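Local coordinates for gene 2 protein (Enterobacteria phage Sf6, PDB 5C12) that acts as the metal-dependent nuclease domain of a large terminase subunit, probably cutting the viral DNA during its packaging, at residues L29-D34 with A186-E191; F172-A177 with L231-A236. The protein carries 1 engineered substitution. One frame throughout, in Å; residues are numbered along the deposited sequence.

Contact 1 of 2, residues L29-D34 with A186-E191; sequences LEAATD and AVVHGE
Ala31 meets Val187 and Val188 where two helices come together, each near its C-terminal end. The backbones are close, with Ala31 CA 6.1 Å from Val187 CA. The tight part lies over Val187. Both of its methyls face the carbonyl oxygen of Ala31: CG2 is 3.7 Å from Ala31 O and CG1 is 3.8 Å from it. CG1 also reaches the methyl of Ala31, 4.1 Å from CB. With CG1 anti to the backbone N (chi1 169°), both branches point at the Ala31 carbonyl. Lys38 NZ donates a hydrogen bond to Ala31 O and another to Thr33 O. This ammonium probably offsets the negative pole of the helix end. Nearby, Thr33 OG1 donates to Leu29 O at 2.9 Å, tilted 27° from the carbonyl plane. A weak bond from Thr33 N shares that acceptor.

The loose side lies toward Val188. One branch alone, CG2, touches Ala31 CB, at 3.8 Å. Val188 is an exposed residue, and its CG1 makes no contact with segment 29-34. No hydrogen bond joins the two segments. Helix 35-39 packs on Val187 from outside the pair. This small alanine-valine contact is typical of close helix-helix packing. Here it joins helix 26-32 to the end of helix 168-189, away from the metal site of the nuclease domain.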
loop_
_atom_site.group_PDB
_atom_site.type_symbol
_atom_site.label_atom_id
_atom_site.label_comp_id
_atom_site.label_asym_id
_atom_site.label_seq_id
_atom_site.Cartn_x
_atom_site.Cartn_y
_atom_site.Cartn_z
ATOM N N LEU A 29 7.053 5.320 11.341
ATOM C CA LEU A 29 5.599 5.522 11.255
ATOM C C LEU A 29 5.141 6.650 12.181
ATOM O O LEU A 29 4.300 7.472 11.814
ATOM C CB LEU A 29 4.859 4.221 11.588
ATOM C CG LEU A 29 5.172 3.056 10.639
ATOM C CD1 LEU A 29 4.602 1.765 11.212
ATOM C CD2 LEU A 29 4.620 3.327 9.249
ATOM N N GLU A 30 5.705 6.695 13.377
ATOM C CA GLU A 30 5.391 7.775 14.294
ATOM C C GLU A 30 5.848 9.124 13.709
ATOM O O GLU A 30 5.110 10.107 13.759
ATOM C CB GLU A 30 6.056 7.538 15.643
ATOM C CG GLU A 30 5.624 6.279 16.391
ATOM C CD GLU A 30 4.147 6.273 16.733
ATOM O OE1 GLU A 30 3.532 7.362 16.794
ATOM O OE2 GLU A 30 3.600 5.167 16.928
ATOM N N ALA A 31 7.061 9.167 13.163
ATOM C CA ALA A 31 7.569 10.398 12.519
ATOM C C ALA A 31 6.677 10.822 11.348
ATOM O O ALA A 31 6.389 12.008 11.150
ATOM C CB ALA A 31 8.989 10.203 12.041
ATOM N N ALA A 32 6.231 9.842 10.569
ATOM C CA ALA A 32 5.424 10.104 9.396
ATOM C C ALA A 32 4.012 10.547 9.717
ATOM O O ALA A 32 3.315 11.065 8.844
ATOM C CB ALA A 32 5.376 8.874 8.517
ATOM N N THR A 33 3.572 10.319 10.942
ATOM C CA THR A 33 2.253 10.778 11.367
ATOM C C THR A 33 2.251 12.302 11.371
ATOM O O THR A 33 3.074 12.924 12.042
ATOM C CB THR A 33 1.904 10.216 12.751
ATOM O OG1 THR A 33 1.914 8.777 12.683
ATOM C CG2 THR A 33 0.529 10.688 13.190
ATOM N N ASP A 34 1.373 12.878 10.548
ATOM C CA ASP A 34 1.272 14.328 10.395
ATOM C C ASP A 34 2.597 14.972 9.973
ATOM O O ASP A 34 2.853 16.144 10.265
ATOM C CB ASP A 34 0.726 14.970 11.688
ATOM C CG ASP A 34 -0.756 14.729 11.892
ATOM O OD1 ASP A 34 -1.487 14.441 10.907
ATOM O OD2 ASP A 34 -1.205 14.856 13.059
ATOM N N ALA A 186 13.747 13.308 7.513
ATOM C CA ALA A 186 13.403 14.715 7.403
ATOM C C ALA A 186 12.816 15.261 8.707
ATOM O O ALA A 186 13.174 16.348 9.155
ATOM C CB ALA A 186 12.398 14.900 6.269
ATOM N N VAL A 187 11.921 14.492 9.303
ATOM C CA VAL A 187 11.185 14.917 10.489
ATOM C C VAL A 187 12.084 14.901 11.729
ATOM O O VAL A 187 12.046 15.827 12.548
ATOM C CB VAL A 187 9.966 14.011 10.728
ATOM C CG1 VAL A 187 9.344 14.267 12.116
ATOM C CG2 VAL A 187 8.938 14.221 9.646
ATOM N N VAL A 188 12.871 13.841 11.875
ATOM C CA VAL A 188 13.621 13.600 13.115
ATOM C C VAL A 188 15.074 14.061 13.015
ATOM O O VAL A 188 15.675 14.445 14.013
ATOM C CB VAL A 188 13.559 12.103 13.528
ATOM C CG1 VAL A 188 14.358 11.828 14.782
ATOM C CG2 VAL A 188 12.107 11.656 13.721
ATOM N N HIS A 189 15.658 14.025 11.817
ATOM C CA HIS A 189 17.052 14.429 11.638
ATOM C C HIS A 189 17.239 15.706 10.825
ATOM O O HIS A 189 18.360 16.110 10.564
ATOM C CB HIS A 189 17.855 13.302 11.013
ATOM C CG HIS A 189 17.951 12.089 11.878
ATOM N ND1 HIS A 189 18.987 11.899 12.770
ATOM C CD2 HIS A 189 17.135 11.018 12.006
ATOM C CE1 HIS A 189 18.810 10.745 13.393
ATOM N NE2 HIS A 189 17.697 10.194 12.950
ATOM N N GLY A 190 16.143 16.340 10.420
ATOM C CA GLY A 190 16.224 17.600 9.697
ATOM C C GLY A 190 16.886 17.507 8.327
ATOM O O GLY A 190 17.385 18.510 7.816
ATOM N N GLU A 191 16.868 16.316 7.729
ATOM C CA GLU A 191 17.442 16.098 6.401
ATOM C C GLU A 191 16.409 16.307 5.303
ATOM O O GLU A 191 15.422 15.566 5.189
ATOM C CB GLU A 191 18.050 14.706 6.297
ATOM C CG GLU A 191 19.242 14.537 7.229
ATOM C CD GLU A 191 19.760 13.124 7.322
ATOM O OE1 GLU A 191 19.166 12.201 6.737
ATOM O OE2 GLU A 191 20.780 12.932 8.021
#

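Contact 2 of 2, residues F172-A177 with L231-A236; sequences FYYALA and LELMTA. Engineered in segment 231-236: Ala236 (natural residue Lys).
The hydroxyl of Tyr173 is hydrogen-bonded to Asp252 OD1, while the other end of its side chain packs on Leu233. Asp252 is a magnesium ligand, so Tyr173 is a second-shell residue that probably helps position it. The side chain of Tyr173 lies about 7 Å from that of Asp52, the other protein ligand. Leu233 CD1 presses close on Tyr173 CB, at 3.4 Å, and also meets CD2 of the ring at 3.6 Å. Tyr173 chi1 is -101°, well off a staggered position, which suggests some strain in this tight spot.

Tyr174 takes the other leucine. Leu231 CD1 sits over the centre of one ring face, 3.9 Å from the Tyr174 centroid and 10° off the normal, a CH-pi contact. Leu231 CD2 lies 3.9 Å from Tyr174 OH. Leu233 CD2 adds an oblique touch at 4.0 Å from Tyr174 CE2. Leu233 thus touches both tyrosines, and Leu231 only Tyr174.

Segment 231-236 is an extended loop ending at helix 236-243, whose first residue, Ala236, is engineered. Thr235 is the N-cap of that helix. The loop runs beside helix 168-189, and helix 249-256 packs on Tyr173.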
loop_
_atom_site.group_PDB
_atom_site.type_symbol
_atom_site.label_atom_id
_atom_site.label_comp_id
_atom_site.label_asym_id
_atom_site.label_seq_id
_atom_site.Cartn_x
_atom_site.Cartn_y
_atom_site.Cartn_z
ATOM N N PHE A 172 6.867 -2.680 -4.247
ATOM C CA PHE A 172 6.020 -1.621 -3.711
ATOM C C PHE A 172 6.028 -1.542 -2.206
ATOM O O PHE A 172 5.868 -0.438 -1.676
ATOM C CB PHE A 172 4.642 -1.635 -4.368
ATOM C CG PHE A 172 4.732 -1.250 -5.803
ATOM C CD1 PHE A 172 5.032 0.058 -6.139
ATOM C CD2 PHE A 172 4.673 -2.197 -6.807
ATOM C CE1 PHE A 172 5.187 0.436 -7.441
ATOM C CE2 PHE A 172 4.832 -1.824 -8.132
ATOM C CZ PHE A 172 5.098 -0.509 -8.444
ATOM N N TYR A 173 6.265 -2.644 -1.490
ATOM C CA TYR A 173 6.474 -2.527 -0.046
ATOM C C TYR A 173 7.764 -1.748 0.235
ATOM O O TYR A 173 7.818 -0.958 1.179
ATOM C CB TYR A 173 6.497 -3.882 0.667
ATOM C CG TYR A 173 5.205 -4.223 1.370
ATOM C CD1 TYR A 173 4.729 -3.403 2.383
ATOM C CD2 TYR A 173 4.438 -5.344 1.026
ATOM C CE1 TYR A 173 3.588 -3.675 3.021
ATOM C CE2 TYR A 173 3.260 -5.627 1.674
ATOM C CZ TYR A 173 2.833 -4.774 2.682
ATOM O OH TYR A 173 1.661 -5.008 3.334
ATOM N N TYR A 174 8.800 -1.930 -0.580
ATOM C CA TYR A 174 10.026 -1.151 -0.389
ATOM C C TYR A 174 9.856 0.304 -0.850
ATOM O O TYR A 174 10.528 1.185 -0.326
ATOM C CB TYR A 174 11.228 -1.823 -1.065
ATOM C CG TYR A 174 11.883 -2.832 -0.161
ATOM C CD1 TYR A 174 12.787 -2.419 0.816
ATOM C CD2 TYR A 174 11.565 -4.189 -0.227
ATOM C CE1 TYR A 174 13.370 -3.338 1.670
ATOM C CE2 TYR A 174 12.153 -5.104 0.626
ATOM C CZ TYR A 174 13.051 -4.675 1.575
ATOM O OH TYR A 174 13.637 -5.591 2.425
ATOM N N ALA A 175 8.974 0.560 -1.816
ATOM C CA ALA A 175 8.648 1.931 -2.177
ATOM C C ALA A 175 8.068 2.616 -0.945
ATOM O O ALA A 175 8.415 3.762 -0.629
ATOM C CB ALA A 175 7.640 1.972 -3.342
ATOM N N LEU A 176 7.202 1.903 -0.263
ATOM C CA LEU A 176 6.585 2.414 0.962
ATOM C C LEU A 176 7.664 2.624 2.032
ATOM O O LEU A 176 7.742 3.688 2.663
ATOM C CB LEU A 176 5.519 1.445 1.432
ATOM C CG LEU A 176 4.837 1.688 2.783
ATOM C CD1 LEU A 176 4.229 3.079 2.770
ATOM C CD2 LEU A 176 3.785 0.626 3.029
ATOM N N ALA A 177 8.490 1.602 2.250
ATOM C CA ALA A 177 9.514 1.684 3.268
ATOM C C ALA A 177 10.478 2.832 2.990
ATOM O O ALA A 177 10.868 3.552 3.912
ATOM C CB ALA A 177 10.243 0.377 3.403
ATOM N N LEU A 231 15.443 -9.003 -3.208
ATOM C CA LEU A 231 14.587 -8.671 -2.076
ATOM C C LEU A 231 13.250 -9.362 -2.296
ATOM O O LEU A 231 12.626 -9.232 -3.351
ATOM C CB LEU A 231 14.414 -7.159 -1.938
ATOM C CG LEU A 231 15.686 -6.406 -1.528
ATOM C CD1 LEU A 231 15.439 -4.906 -1.591
ATOM C CD2 LEU A 231 16.198 -6.835 -0.170
ATOM N N GLU A 232 12.804 -10.089 -1.284
ATOM C CA GLU A 232 11.549 -10.801 -1.343
ATOM C C GLU A 232 10.956 -10.782 0.065
ATOM O O GLU A 232 11.697 -10.823 1.046
ATOM C CB GLU A 232 11.764 -12.239 -1.817
ATOM C CG GLU A 232 10.475 -12.999 -2.060
ATOM C CD GLU A 232 10.687 -14.445 -2.497
ATOM O OE1 GLU A 232 11.847 -14.904 -2.627
ATOM O OE2 GLU A 232 9.659 -15.136 -2.678
ATOM N N LEU A 233 9.638 -10.702 0.152
ATOM C CA LEU A 233 8.942 -10.648 1.439
ATOM C C LEU A 233 8.208 -11.947 1.737
ATOM O O LEU A 233 7.874 -12.701 0.832
ATOM C CB LEU A 233 7.952 -9.496 1.434
ATOM C CG LEU A 233 8.627 -8.151 1.190
ATOM C CD1 LEU A 233 7.563 -7.077 1.082
ATOM C CD2 LEU A 233 9.642 -7.818 2.267
ATOM N N MET A 234 7.971 -12.217 3.011
ATOM C CA MET A 234 7.123 -13.332 3.385
ATOM C C MET A 234 5.728 -13.073 2.850
ATOM O O MET A 234 5.236 -11.938 2.855
ATOM C CB MET A 234 7.042 -13.474 4.905
ATOM C CG MET A 234 8.311 -13.920 5.583
ATOM S SD MET A 234 8.052 -14.190 7.351
ATOM C CE MET A 234 6.645 -15.282 7.352
ATOM N N THR A 235 5.084 -14.136 2.385
ATOM C CA THR A 235 3.696 -14.053 1.968
ATOM C C THR A 235 2.805 -14.083 3.207
ATOM O O THR A 235 3.252 -14.467 4.299
ATOM C CB THR A 235 3.313 -15.268 1.120
ATOM O OG1 THR A 235 3.484 -16.458 1.897
ATOM C CG2 THR A 235 4.183 -15.347 -0.127
ATOM N N ALA A 236 1.550 -13.682 3.032
ATOM C CA ALA A 236 0.572 -13.775 4.109
ATOM C C ALA A 236 0.489 -15.200 4.651
ATOM O O ALA A 236 0.415 -15.408 5.853
ATOM C CB ALA A 236 -0.798 -13.313 3.625
#

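Overall arrangement
Helix 168-189 is shared by both contacts. Contact 2 uses its earlier part and contact 1 its C-terminal end. Their centres are 21 Å apart, and their nearest atoms about 6 Å, without touching. Along the chain the segments alternate: 29-34, 172-177, 186-191, 231-236. The long helix thus pairs with a helix near the start of the modelled chain and with a late loop before helix 236-243. Contact 1 lies at the periphery, and contact 2 is nearer the centre of the chain and the magnesium site. The same helix thus runs from the outer helical packing to the neighbourhood of the metal site, beside the mixed sheet of an RNase H-like nuclease domain.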